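Local structure of Exo beta-1,2-glucooligosaccharide sophorohydrolase (non-reducing end) (Parabacteroides distasonis ATCC 8503, 5Z06) at residues D65-I70 against A159-T164; I107-S112 against K153-V158; E465-Y470 against E484-G489; A473-K478 against K695-I700. The protein hydrolyses linear beta-1,2-glucan and beta-1,2-glucooligosaccharides of four or more glucose units, releasing sophorose from the non-reducing end. All blocks are in the same frame, centred on the assembly; numbering follows the deposited sequence. Where two conformers were deposited one is given.

Interaction 1 (D65-I70 against A159-T164); sequences DWYSEI and ALRPGT. With GOL (glycerol), chain F.
The indole of Trp66 lies with one face against the Arg161-Pro162 peptide link and the proline ring: Pro162 CG stands 3.8 Å from the centroid of the five-membered ring, 13° off its normal, a CH-pi contact. With CG of Trp66 set between its own backbone N and carbonyl carbon (chi1 61°), the ring turns across the neighbouring strand, and CZ3 comes 3.9 Å from Leu160 CB; NE1 is hydrogen-bonded to Ser60 OG. The guanidinium of Arg161 presents one face to Tyr67 CD1, its plane and the phenol's 55° apart, while a glycerol, probably from the crystallisation liquor, meets it at the edge, O1 lying 2.8 Å from Arg161 NH2. Arg161 NH1 also forms a salt bridge to Asp65 OD2 at 2.7 Å, the carboxylate and guanidinium planes nearly parallel in orientation. Replacing Trp66 by an alanine would probably leave Pro162 without its aromatic platform and Ser60 without the indole N-H. Between these two layers of side chains the strands run antiparallel, Ser68 and Leu160 forming a hydrogen-bonded pair: Ser68 N reaches Leu160 O at 2.9 Å, and Leu160 N returns a bond to Ser68 O. Leu160 CD1 meets Ile70 CD1 at 3.6 Å on the face that packs against Leu56 of strand 53-59. Within the five-stranded antiparallel sheet, strand 65-71 is flanked by strands 23-28 and 155-161.

Interaction 2 (I107-S112 against K153-V158); sequences IRYADS and KKLAAV
A classic beta bulge interrupts the antiparallel pairing of strands 104-109 and 155-161, where Ala156 and Ala157 together face Arg108. The carbonyl oxygen of Arg108 receives both amides: Ala157 N lies 3.1 Å from Arg108 O, in the carbonyl plane and on a lone pair, whereas the bond from Ala156 N is weak. Arg108 N in turn gives its hydrogen to Ala157 O at 2.7 Å. One residue of slippage results, so that Tyr109 pairs with Leu155, itself the centre of an inverse gamma turn, and Ala110 N bonds to Lys154 O at 2.8 Å. The side chain of Arg108 leaves with CG anti to the backbone N (chi1 -174°) and then bends at chi3 (54°), which brings the guanidinium up to the two bulge methyls: NH1 is 3.5 Å from Ala156 CB and NH2 is 3.7 Å from Ala157 CB. Its NE forms a salt bridge with Glu69, which probably limits how the group can turn. On the other face, Leu155 CD2 sits between two neighbours, 3.9 Å from Ile107 CG2 and equally far from Tyr109 CE1. Tyr109 and Leu155 lie alongside each other and point the same way, and Lys154 O meets the tyrosine ring at its edge. A type I turn from Tyr109 to Ser112 then carries the chain away. Strand 155-161 here separates strand 104-109 from strand 65-71, and Leu155 and Val158 pack on strand 169-180.

Interaction 3 (E465-Y470 against E484-G489); sequences ETMITY and EMYYSG
Tyr470 projects from helix 467-475 toward the helix that begins near Met485. Its CB starts the side chain with CG anti to the carbonyl carbon (chi1 -80°), and one long side of the ring then runs past the facing backbone. Tyr470 CD2 lies 4.3 Å from Met485 CB, and CE2, one bond further on, comes to 3.3 Å from Met485 O. That oxygen is already the acceptor for Gly489 N, one turn along its own helix. Tyr470 CZ is 3.8 Å from Gly489 C, and the hydroxyl at the tip, OH, is 3.5 Å from Gly489 CA. A beta carbon on Gly489 would collide with this hydroxyl, which makes the absence of a side chain part of the fit. The contact belongs to the glycoamylase-like part of the chain and joins two helices separated by a short connection, the second containing a wider pi-type turn at 486-489. The phenol oxygen of Tyr470 is hydrogen-bonded to Leu460 O and to Leu444 N, tying two loops to the helix. A phenylalanine at Tyr470 would probably keep the ring against Met485 but leave those two backbone groups without their shared partner. Beside it, Met467 bends at chi3 (-67°) to bring CE to the edge of the Tyr486 ring, near its plane and 3.5 Å from Tyr486 OH. This second hydroxyl bonds to Asp551, and the Tyr486 ring also meets Trp490.

Interaction 4 (A473-K478 against K695-I700); sequences AIMGPK and KGIQKI
Close packing between 473-478 and 695-700 is confined to Ile474 and Met475, the last two residues of one helix, against Gly696, Ile697 and Ile700 of the other. The backbones come nearest at Gly696: Met475 CG rests 3.7 Å from Gly696 CA, so near that a beta carbon on Gly696 would collide with it, and the bare backbone lets the helices approach until the CA atoms of Met475 and Gly696 are 4.4 Å apart. Beyond CG the methionine chain stays extended (chi2 156°, chi3 175°) and runs alongside Ile697, pointing the same way, to put CE 3.9 Å from Ile697 CG1. Ile474 meets Ile700 at about a right angle, with Ile474 CD1 at 3.7 Å from Ile700 CD1 and the CG2 branch of Ile474 at 4.0 Å from Ile700 CG1. No hydrogen bond crosses the interface; it is held by apolar contact between buried side chains. The solvent side is different in character. Past Gly476, where the chain leaves helical geometry, Pro477 and Lys478 are exposed and stand off from 695-700, although Pro477 touches Asp692 earlier in that helix, while Lys695 and Gln698 occupy its outer surface. Lys699 sets out toward 473-478, yet it too is exposed and makes no close contact with it. Helix 414-428 adds Trp427 against Met475, and Met471, one turn earlier in helix 467-475, touches both Ile697 and Ile700 of helix 691-702.

Overall arrangement
The four contacts form two separate pairs in different regions of the monomer. Interactions 1 and 2 share strand 155-161, the middle strand of a five-stranded antiparallel sheet; their centres are 15 Å apart, and the Glu69-Arg108 salt bridge joins them across it. Along the chain, interaction 2 opens and closes within the span bracketed by interaction 1. Interactions 3 and 4 come later, share helix 467-475 and have centres 11 Å apart; their segments alternate in sequence, and Tyr486 packs against both Ile474 and Ile700. Interaction 1, in an N-terminal beta region, lies across the chain's centre from both, which belong to a C-terminal helical region; 56 Å separates the centres of interactions 1 and 3, and the pairs do not touch.

Interaction 1 (D65-I70 against A159-T164)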
loop_
_atom_site.group_PDB
_atom_site.type_symbol
_atom_site.label_atom_id
_atom_site.label_comp_id
_atom_site.label_asym_id
_atom_site.label_seq_id
_atom_site.Cartn_x
_atom_site.Cartn_y
_atom_site.Cartn_z
ATOM N N ASP A 65 -28.951 21.643 15.731
ATOM C CA ASP A 65 -27.653 21.154 16.131
ATOM C C ASP A 65 -26.860 20.788 14.898
ATOM O O ASP A 65 -27.432 20.521 13.851
ATOM C CB ASP A 65 -27.819 19.927 17.031
ATOM C CG ASP A 65 -26.655 19.736 17.990
ATOM O OD1 ASP A 65 -25.846 20.672 18.226
ATOM O OD2 ASP A 65 -26.553 18.620 18.514
ATOM N N TRP A 66 -25.541 20.810 15.026
ATOM C CA TRP A 66 -24.691 20.169 14.066
ATOM C C TRP A 66 -23.541 19.478 14.759
ATOM O O TRP A 66 -23.179 19.803 15.888
ATOM C CB TRP A 66 -24.212 21.152 12.981
ATOM C CG TRP A 66 -23.397 22.314 13.432
ATOM C CD1 TRP A 66 -23.828 23.598 13.623
ATOM C CD2 TRP A 66 -21.992 22.324 13.699
ATOM N NE1 TRP A 66 -22.785 24.399 13.998
ATOM C CE2 TRP A 66 -21.645 23.648 14.056
ATOM C CE3 TRP A 66 -21.000 21.346 13.677
ATOM C CZ2 TRP A 66 -20.341 24.017 14.384
ATOM C CZ3 TRP A 66 -19.712 21.708 13.995
ATOM C CH2 TRP A 66 -19.390 23.029 14.358
ATOM N N TYR A 67 -22.986 18.499 14.057
ATOM C CA TYR A 67 -21.872 17.721 14.537
ATOM C C TYR A 67 -20.898 17.533 13.385
ATOM O O TYR A 67 -21.304 17.282 12.239
ATOM C CB TYR A 67 -22.355 16.368 15.027
ATOM C CG TYR A 67 -21.221 15.503 15.507
ATOM C CD1 TYR A 67 -20.611 15.750 16.731
ATOM C CD2 TYR A 67 -20.732 14.455 14.716
ATOM C CE1 TYR A 67 -19.553 14.973 17.160
ATOM C CE2 TYR A 67 -19.678 13.670 15.137
ATOM C CZ TYR A 67 -19.095 13.928 16.347
ATOM O OH TYR A 67 -18.062 13.153 16.756
ATOM N N SER A 68 -19.622 17.663 13.688
ATOM C CA SER A 68 -18.610 17.254 12.767
ATOM C C SER A 68 -17.525 16.537 13.507
ATOM O O SER A 68 -17.292 16.807 14.674
ATOM C CB SER A 68 -18.012 18.445 12.051
ATOM O OG SER A 68 -17.206 17.974 11.009
ATOM N N GLU A 69 -16.870 15.607 12.824
ATOM C CA GLU A 69 -15.636 15.057 13.345
ATOM C C GLU A 69 -14.657 14.754 12.242
ATOM O O GLU A 69 -15.054 14.407 11.122
ATOM C CB GLU A 69 -15.900 13.804 14.162
ATOM C CG GLU A 69 -16.555 12.686 13.392
ATOM C CD GLU A 69 -16.651 11.416 14.211
ATOM O OE1 GLU A 69 -16.255 10.352 13.699
ATOM O OE2 GLU A 69 -17.115 11.483 15.374
ATOM N N ILE A 70 -13.382 14.885 12.584
ATOM C CA ILE A 70 -12.286 14.561 11.720
ATOM C C ILE A 70 -11.677 13.298 12.311
ATOM O O ILE A 70 -11.137 13.311 13.417
ATOM C CB ILE A 70 -11.272 15.699 11.665
ATOM C CG1 ILE A 70 -11.932 16.953 11.098
ATOM C CG2 ILE A 70 -10.103 15.325 10.772
ATOM C CD1 ILE A 70 -12.444 17.908 12.137
ATOM N N ALA A 159 -13.802 15.994 17.481
ATOM C CA ALA A 159 -15.218 16.293 17.358
ATOM C C ALA A 159 -15.467 17.786 17.458
ATOM O O ALA A 159 -14.799 18.497 18.220
ATOM C CB ALA A 159 -15.997 15.571 18.439
ATOM N N LEU A 160 -16.439 18.258 16.677
ATOM C CA LEU A 160 -16.780 19.669 16.650
ATOM C C LEU A 160 -18.264 19.828 16.784
ATOM O O LEU A 160 -19.040 19.053 16.217
ATOM C CB LEU A 160 -16.291 20.332 15.376
ATOM C CG LEU A 160 -14.780 20.277 15.208
ATOM C CD1 LEU A 160 -14.392 20.485 13.754
ATOM C CD2 LEU A 160 -14.091 21.294 16.103
ATOM N N ARG A 161 -18.637 20.833 17.569
ATOM C CA ARG A 161 -20.018 21.121 17.882
ATOM C C ARG A 161 -20.218 22.621 17.849
ATOM O O ARG A 161 -19.240 23.375 17.881
ATOM C CB ARG A 161 -20.376 20.571 19.267
ATOM C CG ARG A 161 -20.974 19.184 19.250
ATOM C CD ARG A 161 -22.036 18.983 20.346
ATOM N NE ARG A 161 -22.615 17.647 20.257
ATOM C CZ ARG A 161 -23.458 17.232 19.302
ATOM N NH1 ARG A 161 -23.874 18.054 18.325
ATOM N NH2 ARG A 161 -23.897 15.972 19.321
ATOM N N PRO A 162 -21.486 23.063 17.787
ATOM C CA PRO A 162 -21.763 24.493 17.766
ATOM C C PRO A 162 -21.157 25.234 18.961
ATOM O O PRO A 162 -21.044 24.679 20.067
ATOM C CB PRO A 162 -23.302 24.554 17.858
ATOM C CG PRO A 162 -23.778 23.238 17.406
ATOM C CD PRO A 162 -22.736 22.284 17.891
ATOM N N GLY A 163 -20.750 26.469 18.719
ATOM C CA GLY A 163 -20.570 27.421 19.788
ATOM C C GLY A 163 -21.925 28.061 20.002
ATOM O O GLY A 163 -22.961 27.382 19.984
ATOM N N THR A 164 -21.906 29.383 20.176
ATOM C CA THR A 164 -23.122 30.165 20.309
ATOM C C THR A 164 -24.002 29.905 19.102
ATOM O O THR A 164 -23.574 30.081 17.970
ATOM C CB THR A 164 -22.820 31.680 20.364
ATOM O OG1 THR A 164 -21.785 31.932 21.319
ATOM C CG2 THR A 164 -24.059 32.465 20.742
HETATM C C1 GOL F . -25.673 14.615 15.843
HETATM O O1 GOL F . -24.761 14.687 16.951
HETATM C C2 GOL F . -26.642 15.801 15.717
HETATM O O2 GOL F . -25.995 17.019 16.061
HETATM C C3 GOL F . -27.123 15.997 14.286
HETATM O O3 GOL F . -27.909 14.902 13.789
#

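Interaction 2 (I107-S112 against K153-V158)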
loop_
_atom_site.group_PDB
_atom_site.type_symbol
_atom_site.label_atom_id
_atom_site.label_comp_id
_atom_site.label_asym_id
_atom_site.label_seq_id
_atom_site.Cartn_x
_atom_site.Cartn_y
_atom_site.Cartn_z
ATOM N N ILE A 107 -12.720 15.319 21.794
ATOM C CA ILE A 107 -12.111 14.175 21.144
ATOM C C ILE A 107 -13.081 13.036 21.350
ATOM O O ILE A 107 -13.566 12.835 22.460
ATOM C CB ILE A 107 -10.689 13.916 21.672
ATOM C CG1 ILE A 107 -9.777 15.023 21.133
ATOM C CG2 ILE A 107 -10.187 12.541 21.226
ATOM C CD1 ILE A 107 -8.375 15.079 21.709
ATOM N N ARG A 108 -13.410 12.351 20.262
ATOM C CA ARG A 108 -14.247 11.191 20.330
ATOM C C ARG A 108 -13.346 9.991 20.502
ATOM O O ARG A 108 -12.392 9.826 19.734
ATOM C CB ARG A 108 -15.095 11.010 19.075
ATOM C CG ARG A 108 -16.074 9.847 19.226
ATOM C CD ARG A 108 -17.006 9.602 18.047
ATOM N NE ARG A 108 -16.298 9.436 16.788
ATOM C CZ ARG A 108 -15.567 8.380 16.419
ATOM N NH1 ARG A 108 -15.362 7.335 17.219
ATOM N NH2 ARG A 108 -14.998 8.388 15.228
ATOM N N TYR A 109 -13.679 9.156 21.493
ATOM C CA TYR A 109 -12.968 7.918 21.746
ATOM C C TYR A 109 -13.407 6.865 20.759
ATOM O O TYR A 109 -14.463 7.003 20.125
ATOM C CB TYR A 109 -13.188 7.407 23.182
ATOM C CG TYR A 109 -12.578 8.296 24.247
ATOM C CD1 TYR A 109 -11.193 8.346 24.435
ATOM C CD2 TYR A 109 -13.382 9.091 25.076
ATOM C CE1 TYR A 109 -10.629 9.148 25.419
ATOM C CE2 TYR A 109 -12.827 9.895 26.051
ATOM C CZ TYR A 109 -11.459 9.911 26.217
ATOM O OH TYR A 109 -10.916 10.703 27.171
ATOM N N ALA A 110 -12.606 5.811 20.637
ATOM C CA ALA A 110 -12.947 4.664 19.780
ATOM C C ALA A 110 -14.291 4.010 20.140
ATOM O O ALA A 110 -14.975 3.475 19.262
ATOM C CB ALA A 110 -11.830 3.628 19.811
ATOM N N ASP A 111 -14.670 4.071 21.420
ATOM C CA ASP A 111 -15.980 3.564 21.889
ATOM C C ASP A 111 -17.176 4.530 21.684
ATOM O O ASP A 111 -18.287 4.238 22.130
ATOM C CB ASP A 111 -15.893 3.065 23.361
ATOM C CG ASP A 111 -15.687 4.196 24.399
ATOM O OD1 ASP A 111 -15.855 5.387 24.074
ATOM O OD2 ASP A 111 -15.352 3.887 25.566
ATOM N N SER A 112 -16.941 5.673 21.032
ATOM C CA SER A 112 -17.981 6.677 20.720
ATOM C C SER A 112 -18.417 7.518 21.915
ATOM O O SER A 112 -19.394 8.260 21.803
ATOM C CB SER A 112 -19.221 6.072 20.040
ATOM O OG SER A 112 -18.825 5.201 19.016
ATOM N N LYS A 153 -4.570 5.287 19.933
ATOM C CA LYS A 153 -5.561 4.876 18.951
ATOM C C LYS A 153 -6.988 4.886 19.446
ATOM O O LYS A 153 -7.909 4.770 18.634
ATOM C CB LYS A 153 -5.228 3.490 18.408
ATOM C CG LYS A 153 -3.967 3.545 17.591
ATOM C CD LYS A 153 -3.751 2.281 16.807
ATOM C CE LYS A 153 -2.441 2.414 16.067
ATOM N NZ LYS A 153 -2.196 1.148 15.367
ATOM N N LYS A 154 -7.181 5.018 20.757
ATOM C CA LYS A 154 -8.516 5.305 21.293
ATOM C C LYS A 154 -8.979 6.756 21.040
ATOM O O LYS A 154 -10.150 7.075 21.253
ATOM C CB LYS A 154 -8.580 4.921 22.772
ATOM C CG LYS A 154 -8.610 3.405 22.937
ATOM C CD LYS A 154 -8.400 2.949 24.363
ATOM C CE LYS A 154 -8.798 1.479 24.486
ATOM N NZ LYS A 154 -8.225 0.848 25.702
ATOM N N LEU A 155 -8.065 7.620 20.614
ATOM C CA LEU A 155 -8.409 8.982 20.233
ATOM C C LEU A 155 -8.810 8.919 18.764
ATOM O O LEU A 155 -7.991 9.145 17.856
ATOM C CB LEU A 155 -7.224 9.924 20.482
ATOM C CG LEU A 155 -6.626 9.886 21.917
ATOM C CD1 LEU A 155 -5.540 10.940 22.052
ATOM C CD2 LEU A 155 -7.679 10.069 23.013
ATOM N N ALA A 156 -10.070 8.557 18.550
ATOM C CA ALA A 156 -10.573 8.212 17.217
ATOM C C ALA A 156 -10.797 9.447 16.352
ATOM O O ALA A 156 -10.539 9.408 15.152
ATOM C CB ALA A 156 -11.852 7.395 17.306
ATOM N N ALA A 157 -11.288 10.530 16.943
ATOM C CA ALA A 157 -11.650 11.687 16.151
ATOM C C ALA A 157 -11.611 12.950 16.954
ATOM O O ALA A 157 -11.788 12.921 18.161
ATOM C CB ALA A 157 -13.032 11.498 15.541
ATOM N N VAL A 158 -11.347 14.053 16.260
ATOM C CA VAL A 158 -11.558 15.379 16.778
ATOM C C VAL A 158 -13.000 15.745 16.439
ATOM O O VAL A 158 -13.362 15.789 15.265
ATOM C CB VAL A 158 -10.583 16.369 16.149
ATOM C CG1 VAL A 158 -10.926 17.795 16.539
ATOM C CG2 VAL A 158 -9.180 16.026 16.596
#

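Interaction 3 (E465-Y470 against E484-G489)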
loop_
_atom_site.group_PDB
_atom_site.type_symbol
_atom_site.label_atom_id
_atom_site.label_comp_id
_atom_site.label_asym_id
_atom_site.label_seq_id
_atom_site.Cartn_x
_atom_site.Cartn_y
_atom_site.Cartn_z
ATOM N N GLU A 465 -3.686 -18.364 -3.604
ATOM C CA GLU A 465 -2.407 -17.772 -4.035
ATOM C C GLU A 465 -1.201 -18.659 -3.847
ATOM O O GLU A 465 -0.091 -18.258 -4.233
ATOM C CB GLU A 465 -2.137 -16.473 -3.261
ATOM C CG GLU A 465 -1.842 -16.615 -1.768
ATOM C CD GLU A 465 -3.050 -16.355 -0.895
ATOM O OE1 GLU A 465 -4.075 -16.901 -1.223
ATOM O OE2 GLU A 465 -2.986 -15.652 0.120
ATOM N N THR A 466 -1.402 -19.837 -3.244
ATOM C CA THR A 466 -0.326 -20.613 -2.686
ATOM C C THR A 466 0.193 -21.715 -3.594
ATOM O O THR A 466 0.898 -22.596 -3.109
ATOM C CB THR A 466 -0.733 -21.230 -1.328
ATOM O OG1 THR A 466 -1.578 -22.363 -1.526
ATOM C CG2 THR A 466 -1.435 -20.191 -0.449
ATOM N N MET A 467 -0.101 -21.687 -4.900
ATOM C CA MET A 467 0.418 -22.757 -5.780
ATOM C C MET A 467 1.952 -22.881 -5.717
ATOM O O MET A 467 2.486 -23.998 -5.722
ATOM C CB MET A 467 0.011 -22.564 -7.235
ATOM C CG MET A 467 0.640 -23.602 -8.169
ATOM S SD MET A 467 0.115 -23.500 -9.881
ATOM C CE MET A 467 -1.602 -23.959 -9.777
ATOM N N ILE A 468 2.630 -21.739 -5.669
ATOM C CA ILE A 468 4.086 -21.702 -5.720
ATOM C C ILE A 468 4.688 -22.270 -4.443
ATOM O O ILE A 468 5.820 -22.724 -4.448
ATOM C CB ILE A 468 4.626 -20.262 -5.954
ATOM C CG1 ILE A 468 6.086 -20.272 -6.395
ATOM C CG2 ILE A 468 4.479 -19.371 -4.715
ATOM C CD1 ILE A 468 6.281 -20.667 -7.826
ATOM N N THR A 469 3.926 -22.207 -3.346
ATOM C CA THR A 469 4.302 -22.853 -2.088
ATOM C C THR A 469 4.431 -24.370 -2.272
ATOM O O THR A 469 5.407 -24.999 -1.819
ATOM C CB THR A 469 3.292 -22.529 -0.979
ATOM O OG1 THR A 469 2.921 -21.139 -1.044
ATOM C CG2 THR A 469 3.886 -22.845 0.370
ATOM N N TYR A 470 3.470 -24.954 -2.962
ATOM C CA TYR A 470 3.562 -26.372 -3.307
ATOM C C TYR A 470 4.616 -26.617 -4.355
ATOM O O TYR A 470 5.365 -27.565 -4.263
ATOM C CB TYR A 470 2.223 -26.930 -3.763
ATOM C CG TYR A 470 1.330 -27.250 -2.610
ATOM C CD1 TYR A 470 0.474 -26.294 -2.084
ATOM C CD2 TYR A 470 1.360 -28.516 -2.022
ATOM C CE1 TYR A 470 -0.353 -26.600 -1.036
ATOM C CE2 TYR A 470 0.544 -28.822 -0.957
ATOM C CZ TYR A 470 -0.303 -27.864 -0.467
ATOM O OH TYR A 470 -1.103 -28.183 0.597
ATOM N N GLU A 484 3.033 -35.646 -5.460
ATOM C CA GLU A 484 1.628 -36.000 -5.172
ATOM C C GLU A 484 0.938 -34.995 -4.271
ATOM O O GLU A 484 -0.281 -34.857 -4.334
ATOM C CB GLU A 484 1.489 -37.422 -4.572
ATOM C CG GLU A 484 1.456 -38.567 -5.592
ATOM C CD GLU A 484 2.804 -38.888 -6.225
ATOM O OE1 GLU A 484 3.853 -38.396 -5.744
ATOM O OE2 GLU A 484 2.823 -39.651 -7.219
ATOM N N MET A 485 1.716 -34.317 -3.427
ATOM C CA MET A 485 1.214 -33.277 -2.545
ATOM C C MET A 485 0.514 -32.141 -3.279
ATOM O O MET A 485 -0.355 -31.482 -2.708
ATOM C CB MET A 485 2.351 -32.723 -1.702
ATOM C CG MET A 485 3.004 -33.776 -0.828
ATOM S SD MET A 485 1.922 -34.237 0.523
ATOM C CE MET A 485 2.342 -35.976 0.700
ATOM N N TYR A 486 0.899 -31.917 -4.533
ATOM C CA TYR A 486 0.174 -31.028 -5.410
ATOM C C TYR A 486 -1.299 -31.419 -5.562
ATOM O O TYR A 486 -2.158 -30.544 -5.584
ATOM C CB TYR A 486 0.810 -30.982 -6.793
ATOM C CG TYR A 486 0.105 -30.016 -7.703
ATOM C CD1 TYR A 486 0.468 -28.668 -7.742
ATOM C CD2 TYR A 486 -0.949 -30.443 -8.520
ATOM C CE1 TYR A 486 -0.178 -27.783 -8.594
ATOM C CE2 TYR A 486 -1.612 -29.563 -9.352
ATOM C CZ TYR A 486 -1.222 -28.235 -9.384
ATOM O OH TYR A 486 -1.893 -27.378 -10.192
ATOM N N TYR A 487 -1.597 -32.711 -5.668
ATOM C CA TYR A 487 -3.009 -33.158 -5.796
ATOM C C TYR A 487 -3.684 -33.434 -4.479
ATOM O O TYR A 487 -4.872 -33.184 -4.334
ATOM C CB TYR A 487 -3.132 -34.376 -6.729
ATOM C CG TYR A 487 -2.806 -33.991 -8.141
ATOM C CD1 TYR A 487 -3.693 -33.222 -8.885
ATOM C CD2 TYR A 487 -1.577 -34.310 -8.706
ATOM C CE1 TYR A 487 -3.389 -32.828 -10.176
ATOM C CE2 TYR A 487 -1.275 -33.931 -9.991
ATOM C CZ TYR A 487 -2.191 -33.191 -10.716
ATOM O OH TYR A 487 -1.899 -32.799 -11.981
ATOM N N SER A 488 -2.930 -33.949 -3.523
ATOM C CA SER A 488 -3.486 -34.354 -2.237
ATOM C C SER A 488 -3.709 -33.130 -1.346
ATOM O O SER A 488 -4.600 -33.133 -0.499
ATOM C CB SER A 488 -2.549 -35.354 -1.568
ATOM O OG SER A 488 -1.418 -34.703 -0.993
ATOM N N GLY A 489 -2.904 -32.084 -1.561
ATOM C CA GLY A 489 -2.944 -30.870 -0.753
ATOM C C GLY A 489 -3.521 -29.693 -1.490
ATOM O O GLY A 489 -4.702 -29.373 -1.338
#

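Interaction 4 (A473-K478 against K695-I700)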
loop_
_atom_site.group_PDB
_atom_site.type_symbol
_atom_site.label_atom_id
_atom_site.label_comp_id
_atom_site.label_asym_id
_atom_site.label_seq_id
_atom_site.Cartn_x
_atom_site.Cartn_y
_atom_site.Cartn_z
ATOM N N ALA A 473 7.976 -26.292 -2.632
ATOM C CA ALA A 473 8.092 -27.418 -1.727
ATOM C C ALA A 473 8.509 -28.684 -2.450
ATOM O O ALA A 473 9.340 -29.402 -1.961
ATOM C CB ALA A 473 6.798 -27.644 -0.963
ATOM N N ILE A 474 7.926 -28.917 -3.616
ATOM C CA ILE A 474 8.199 -30.069 -4.459
ATOM C C ILE A 474 9.546 -29.928 -5.214
ATOM O O ILE A 474 10.185 -30.927 -5.587
ATOM C CB ILE A 474 7.013 -30.238 -5.453
ATOM C CG1 ILE A 474 5.725 -30.590 -4.687
ATOM C CG2 ILE A 474 7.273 -31.316 -6.510
ATOM C CD1 ILE A 474 4.448 -30.367 -5.478
ATOM N N MET A 475 9.963 -28.697 -5.466
ATOM C CA MET A 475 11.244 -28.441 -6.145
ATOM C C MET A 475 12.403 -28.459 -5.198
ATOM O O MET A 475 13.540 -28.581 -5.632
ATOM C CB MET A 475 11.211 -27.083 -6.826
ATOM C CG MET A 475 10.150 -26.978 -7.910
ATOM S SD MET A 475 9.679 -25.258 -8.182
ATOM C CE MET A 475 8.565 -25.495 -9.570
ATOM N N GLY A 476 12.133 -28.294 -3.905
ATOM C CA GLY A 476 13.171 -28.297 -2.880
ATOM C C GLY A 476 14.037 -29.528 -3.060
ATOM O O GLY A 476 13.512 -30.634 -3.061
ATOM N N PRO A 477 15.355 -29.345 -3.253
ATOM C CA PRO A 477 16.198 -30.480 -3.599
ATOM C C PRO A 477 16.530 -31.379 -2.413
ATOM O O PRO A 477 16.760 -32.568 -2.596
ATOM C CB PRO A 477 17.461 -29.807 -4.140
ATOM C CG PRO A 477 17.547 -28.553 -3.337
ATOM C CD PRO A 477 16.122 -28.083 -3.243
ATOM N N LYS A 478 16.580 -30.821 -1.215
ATOM C CA LYS A 478 16.923 -31.594 -0.033
ATOM C C LYS A 478 15.680 -31.986 0.787
ATOM O O LYS A 478 15.552 -33.116 1.233
ATOM C CB LYS A 478 17.894 -30.803 0.831
ATOM C CG LYS A 478 18.379 -31.572 2.036
ATOM C CD LYS A 478 19.548 -30.870 2.691
ATOM C CE LYS A 478 20.058 -31.731 3.828
ATOM N NZ LYS A 478 21.139 -30.984 4.499
ATOM N N LYS A 695 12.908 -29.641 -12.600
ATOM C CA LYS A 695 12.652 -30.976 -12.036
ATOM C C LYS A 695 11.286 -31.100 -11.368
ATOM O O LYS A 695 10.605 -32.096 -11.546
ATOM C CB LYS A 695 13.733 -31.434 -11.043
ATOM C CG LYS A 695 14.756 -32.391 -11.643
ATOM C CD LYS A 695 15.626 -31.682 -12.690
ATOM C CE LYS A 695 16.932 -32.417 -13.006
ATOM N NZ LYS A 695 18.087 -31.465 -13.044
ATOM N N GLY A 696 10.910 -30.100 -10.581
ATOM C CA GLY A 696 9.661 -30.149 -9.836
ATOM C C GLY A 696 8.461 -30.131 -10.762
ATOM O O GLY A 696 7.504 -30.877 -10.550
ATOM N N ILE A 697 8.543 -29.292 -11.794
ATOM C CA ILE A 697 7.501 -29.194 -12.811
ATOM C C ILE A 697 7.350 -30.526 -13.527
ATOM O O ILE A 697 6.222 -31.010 -13.711
ATOM C CB ILE A 697 7.830 -28.101 -13.853
ATOM C CG1 ILE A 697 7.769 -26.697 -13.216
ATOM C CG2 ILE A 697 6.919 -28.179 -15.080
ATOM C CD1 ILE A 697 6.395 -26.165 -12.925
ATOM N N GLN A 698 8.484 -31.093 -13.952
ATOM C CA GLN A 698 8.489 -32.414 -14.600
ATOM C C GLN A 698 7.764 -33.409 -13.716
ATOM O O GLN A 698 6.862 -34.110 -14.166
ATOM C CB GLN A 698 9.906 -32.943 -14.840
ATOM C CG GLN A 698 10.657 -32.313 -15.996
ATOM C CD GLN A 698 12.113 -32.796 -16.084
ATOM O OE1 GLN A 698 12.517 -33.770 -15.420
ATOM N NE2 GLN A 698 12.911 -32.104 -16.902
ATOM N N LYS A 699 8.168 -33.452 -12.454
ATOM C CA LYS A 699 7.596 -34.396 -11.508
ATOM C C LYS A 699 6.101 -34.213 -11.373
ATOM O O LYS A 699 5.374 -35.194 -11.304
ATOM C CB LYS A 699 8.237 -34.272 -10.129
ATOM C CG LYS A 699 9.648 -34.803 -10.042
ATOM C CD LYS A 699 10.183 -34.574 -8.639
ATOM C CE LYS A 699 11.612 -35.044 -8.527
ATOM N NZ LYS A 699 12.061 -34.768 -7.147
ATOM N N ILE A 700 5.637 -32.965 -11.315
ATOM C CA ILE A 700 4.217 -32.733 -11.089
ATOM C C ILE A 700 3.459 -33.121 -12.340
ATOM O O ILE A 700 2.451 -33.817 -12.258
ATOM C CB ILE A 700 3.895 -31.284 -10.685
ATOM C CG1 ILE A 700 4.489 -30.976 -9.309
ATOM C CG2 ILE A 700 2.384 -31.087 -10.623
ATOM C CD1 ILE A 700 4.656 -29.499 -9.023
#